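Local coordinates for putative protease (Parabacteroides distasonis ATCC 8503, PDB 3KD4), which is of uncertain function but may be an exported protease, at residues Ala6-Leu17 with Ser138-Val149. Residues are numbered along the deposited sequence; the frame is centred on the assembly and turned at random.
Sequences AEYGKVSKAWTL and SPVKECKVSISV
Strands 10-17 and 142-149 run parallel, their axes 4.6 Å apart and inclined by 6°, and seven backbone hydrogen bonds join them from Val11 N-Glu142 O to Leu17 N-Ser148 O. Two more, Tyr8 N to Pro139 O and Lys141 N to Tyr8 O, the latter 2.8 Å long with 170° at the hydrogen, carry the pairing past the corners at Gly9 and Lys141; Gly9 and Lys10 together face Glu30 of strand 23-33 as a classic beta bulge. Val140 lies just before the corner at Lys141: its CG2 is 4.0 Å from Tyr8 CB, while CG1, set anti to the backbone N (chi1 179°), reaches Val11 CG2 at 3.8 Å, the two valine side chains crossing at about a right angle. With an alanine at Val140, both methyl contacts would go, which would probably open a gap between Tyr8 and Val11. On the face formed by Val11, Cys143, Val145 and Ile147, Trp15 turns an edge to the neighbouring strand, CE3 lying 3.4 Å from Ser146 O, nearly in the ring plane; Leu203 touches Trp15, Val145 and Ile147. Lys10 and Glu142 run side by side in a long salt bridge (NZ to OE1 3.8 Å), and Arg182 takes Glu142 OE2. One water donates to both Glu142 OE1 and Val11 O. The opposite face, with Ser12, Lys144, Ser146, Thr16 and Ser148, is mostly polar; here another water donates to Trp15 O and bonds to the hydroxyls of Ser146 and Ser148, Ser146 OG also bonding Glu176. This is a parallel strand pair inside a mixed sheet, with antiparallel neighbours 23-33 and 174-184 flanking it, joining the N-terminal strand to one over 120 residues later in the DUF3857 region.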
loop_
_atom_site.group_PDB
_atom_site.type_symbol
_atom_site.label_atom_id
_atom_site.label_comp_id
_atom_site.label_asym_id
_atom_site.label_seq_id
_atom_site.Cartn_x
_atom_site.Cartn_y
_atom_site.Cartn_z
ATOM N N ALA A 6 -12.273 12.250 18.950
ATOM C CA ALA A 6 -10.960 12.759 19.348
ATOM C C ALA A 6 -10.580 13.868 18.419
ATOM O O ALA A 6 -11.092 13.924 17.293
ATOM C CB ALA A 6 -9.901 11.634 19.313
ATOM N N GLU A 7 -9.677 14.739 18.884
ATOM C CA GLU A 7 -9.131 15.806 18.081
ATOM C C GLU A 7 -7.693 16.079 18.485
ATOM O O GLU A 7 -7.385 16.156 19.687
ATOM C CB GLU A 7 -9.944 17.070 18.320
ATOM C CG GLU A 7 -9.502 18.291 17.538
ATOM C CD GLU A 7 -10.182 19.538 18.060
ATOM O OE1 GLU A 7 -9.546 20.635 18.076
ATOM O OE2 GLU A 7 -11.343 19.400 18.517
ATOM N N TYR A 8 -6.823 16.244 17.507
ATOM C CA TYR A 8 -5.467 16.726 17.773
ATOM C C TYR A 8 -5.519 18.236 17.800
ATOM O O TYR A 8 -5.656 18.880 16.756
ATOM C CB TYR A 8 -4.488 16.308 16.689
ATOM C CG TYR A 8 -4.156 14.832 16.670
ATOM C CD1 TYR A 8 -3.112 14.339 17.439
ATOM C CD2 TYR A 8 -4.851 13.954 15.861
ATOM C CE1 TYR A 8 -2.788 13.015 17.418
ATOM C CE2 TYR A 8 -4.522 12.609 15.816
ATOM C CZ TYR A 8 -3.485 12.158 16.606
ATOM O OH TYR A 8 -3.141 10.846 16.630
ATOM N N GLY A 9 -5.392 18.807 18.987
ATOM C CA GLY A 9 -5.359 20.257 19.135
ATOM C C GLY A 9 -4.111 20.813 18.467
ATOM O O GLY A 9 -4.158 21.817 17.749
ATOM N N LYS A 10 -2.991 20.130 18.662
ATOM C CA LYS A 10 -1.741 20.546 18.037
ATOM C C LYS A 10 -0.900 19.364 17.624
ATOM O O LYS A 10 -0.835 18.337 18.342
ATOM C CB LYS A 10 -0.921 21.364 19.003
ATOM C CG LYS A 10 -1.540 22.712 19.303
ATOM C CD LYS A 10 -0.524 23.622 19.991
ATOM C CE LYS A 10 -1.204 24.873 20.622
ATOM N NZ LYS A 10 -2.305 25.415 19.764
ATOM N N VAL A 11 -0.280 19.510 16.460
ATOM C CA VAL A 11 0.784 18.650 16.000
ATOM C C VAL A 11 1.956 19.566 15.568
ATOM O O VAL A 11 1.758 20.619 14.885
ATOM C CB VAL A 11 0.289 17.760 14.838
ATOM C CG1 VAL A 11 1.412 16.955 14.212
ATOM C CG2 VAL A 11 -0.855 16.825 15.324
ATOM N N SER A 12 3.164 19.195 15.968
ATOM C CA SER A 12 4.356 19.895 15.475
ATOM C C SER A 12 5.412 18.866 15.151
ATOM O O SER A 12 5.696 17.995 15.977
ATOM C CB SER A 12 4.839 20.910 16.508
ATOM O OG SER A 12 5.819 21.760 15.953
ATOM N N LYS A 13 5.933 18.901 13.919
ATOM C CA LYS A 13 7.005 17.982 13.519
ATOM C C LYS A 13 8.135 18.810 12.954
ATOM O O LYS A 13 7.889 19.753 12.169
ATOM C CB LYS A 13 6.523 16.965 12.491
ATOM C CG LYS A 13 5.477 16.029 13.070
ATOM C CD LYS A 13 4.897 15.061 12.079
ATOM C CE LYS A 13 4.003 14.022 12.826
ATOM N NZ LYS A 13 3.409 13.054 11.891
ATOM N N ALA A 14 9.362 18.495 13.362
ATOM C CA ALA A 14 10.518 19.263 12.938
ATOM C C ALA A 14 11.629 18.306 12.558
ATOM O O ALA A 14 11.973 17.417 13.355
ATOM C CB ALA A 14 10.968 20.220 14.061
ATOM N N TRP A 15 12.193 18.479 11.353
ATOM C CA TRP A 15 13.314 17.673 10.920
ATOM C C TRP A 15 14.517 18.603 10.793
ATOM O O TRP A 15 14.388 19.740 10.318
ATOM C CB TRP A 15 13.067 17.001 9.555
ATOM C CG TRP A 15 12.037 15.955 9.505
ATOM C CD1 TRP A 15 12.220 14.616 9.509
ATOM C CD2 TRP A 15 10.631 16.173 9.396
ATOM N NE1 TRP A 15 10.996 13.966 9.414
ATOM C CE2 TRP A 15 10.012 14.915 9.314
ATOM C CE3 TRP A 15 9.844 17.322 9.292
ATOM C CZ2 TRP A 15 8.641 14.767 9.181
ATOM C CZ3 TRP A 15 8.458 17.173 9.209
ATOM C CH2 TRP A 15 7.880 15.901 9.164
ATOM N N THR A 16 15.662 18.125 11.235
ATOM C CA THR A 16 16.902 18.836 11.150
ATOM C C THR A 16 17.989 17.931 10.582
ATOM O O THR A 16 18.197 16.814 11.064
ATOM C CB THR A 16 17.343 19.290 12.536
ATOM O OG1 THR A 16 16.261 19.995 13.149
ATOM C CG2 THR A 16 18.609 20.167 12.446
ATOM N N LEU A 17 18.717 18.444 9.601
ATOM C CA LEU A 17 19.945 17.801 9.117
ATOM C C LEU A 17 21.123 18.651 9.577
ATOM O O LEU A 17 21.136 19.826 9.315
ATOM C CB LEU A 17 19.955 17.769 7.602
ATOM C CG LEU A 17 21.217 17.275 6.897
ATOM C CD1 LEU A 17 21.466 15.813 7.196
ATOM C CD2 LEU A 17 21.119 17.566 5.344
ATOM N N SER A 138 -8.437 11.497 13.110
ATOM C CA SER A 138 -9.152 12.571 13.792
ATOM C C SER A 138 -8.726 13.919 13.193
ATOM O O SER A 138 -7.605 14.044 12.643
ATOM C CB SER A 138 -8.783 12.527 15.286
ATOM O OG SER A 138 -9.204 11.320 15.894
ATOM N N PRO A 139 -9.566 14.940 13.340
ATOM C CA PRO A 139 -9.158 16.284 12.910
ATOM C C PRO A 139 -7.908 16.820 13.636
ATOM O O PRO A 139 -7.650 16.489 14.817
ATOM C CB PRO A 139 -10.348 17.179 13.285
ATOM C CG PRO A 139 -11.392 16.285 13.895
ATOM C CD PRO A 139 -10.849 14.933 14.083
ATOM N N VAL A 140 -7.160 17.647 12.918
ATOM C CA VAL A 140 -5.966 18.317 13.442
ATOM C C VAL A 140 -6.235 19.817 13.364
ATOM O O VAL A 140 -6.367 20.383 12.265
ATOM C CB VAL A 140 -4.680 17.936 12.668
ATOM C CG1 VAL A 140 -3.475 18.692 13.260
ATOM C CG2 VAL A 140 -4.455 16.416 12.696
ATOM N N LYS A 141 -6.329 20.452 14.523
ATOM C CA LYS A 141 -6.663 21.871 14.597
ATOM C C LYS A 141 -5.525 22.729 14.073
ATOM O O LYS A 141 -5.757 23.714 13.392
ATOM C CB LYS A 141 -7.014 22.247 16.044
ATOM C CG LYS A 141 -7.387 23.703 16.272
ATOM C CD LYS A 141 -8.624 24.088 15.462
ATOM C CE LYS A 141 -9.251 25.419 15.895
ATOM N NZ LYS A 141 -10.243 25.862 14.867
ATOM N N GLU A 142 -4.295 22.342 14.400
ATOM C CA GLU A 142 -3.093 23.046 13.961
ATOM C C GLU A 142 -1.928 22.086 13.824
ATOM O O GLU A 142 -1.577 21.366 14.777
ATOM C CB GLU A 142 -2.695 24.122 14.962
ATOM C CG GLU A 142 -1.460 24.955 14.547
ATOM C CD GLU A 142 -1.022 25.901 15.667
ATOM O OE1 GLU A 142 -0.285 25.457 16.570
ATOM O OE2 GLU A 142 -1.419 27.084 15.638
ATOM N N CYS A 143 -1.282 22.167 12.668
ATOM C CA CYS A 143 -0.177 21.326 12.324
ATOM C C CYS A 143 0.963 22.235 11.822
ATOM O O CYS A 143 0.790 22.949 10.822
ATOM C CB CYS A 143 -0.589 20.321 11.253
ATOM S SG CYS A 143 0.772 19.279 10.740
ATOM N N LYS A 144 2.081 22.221 12.547
ATOM C CA LYS A 144 3.297 22.962 12.186
ATOM C C LYS A 144 4.368 21.997 11.801
ATOM O O LYS A 144 4.587 21.005 12.506
ATOM C CB LYS A 144 3.781 23.841 13.350
ATOM C CG LYS A 144 2.797 25.011 13.617
ATOM C CD LYS A 144 3.208 25.938 14.767
ATOM C CE LYS A 144 2.317 27.215 14.774
ATOM N NZ LYS A 144 2.546 28.177 13.579
ATOM N N VAL A 145 4.969 22.221 10.642
ATOM C CA VAL A 145 6.056 21.364 10.150
ATOM C C VAL A 145 7.201 22.246 9.740
ATOM O O VAL A 145 7.000 23.366 9.194
ATOM C CB VAL A 145 5.630 20.406 8.993
ATOM C CG1 VAL A 145 4.689 19.336 9.552
ATOM C CG2 VAL A 145 4.943 21.165 7.799
ATOM N N SER A 146 8.409 21.759 10.021
ATOM C CA SER A 146 9.616 22.551 9.882
ATOM C C SER A 146 10.749 21.682 9.382
ATOM O O SER A 146 10.908 20.552 9.844
ATOM C CB SER A 146 9.993 23.068 11.283
ATOM O OG SER A 146 11.168 23.771 11.256
ATOM N N ILE A 147 11.536 22.188 8.442
ATOM C CA ILE A 147 12.744 21.463 7.966
ATOM C C ILE A 147 13.934 22.399 8.076
ATOM O O ILE A 147 13.819 23.540 7.659
ATOM C CB ILE A 147 12.599 21.029 6.512
ATOM C CG1 ILE A 147 11.399 20.085 6.327
ATOM C CG2 ILE A 147 13.909 20.328 5.992
ATOM C CD1 ILE A 147 10.970 19.949 4.784
ATOM N N SER A 148 15.030 21.960 8.698
ATOM C CA SER A 148 16.248 22.775 8.828
ATOM C C SER A 148 17.408 21.999 8.299
ATOM O O SER A 148 17.568 20.834 8.664
ATOM C CB SER A 148 16.532 23.118 10.284
ATOM O OG SER A 148 15.429 23.761 10.841
ATOM N N VAL A 149 18.201 22.641 7.446
ATOM C CA VAL A 149 19.399 22.047 6.849
ATOM C C VAL A 149 20.500 23.129 6.826
ATOM O O VAL A 149 20.205 24.333 6.942
ATOM C CB VAL A 149 19.150 21.474 5.424
ATOM C CG1 VAL A 149 17.893 20.577 5.384
ATOM C CG2 VAL A 149 19.039 22.591 4.380
HETATM O O HOH W 1 1.119 23.090 16.258
HETATM O O HOH W 2 13.409 22.099 11.624
#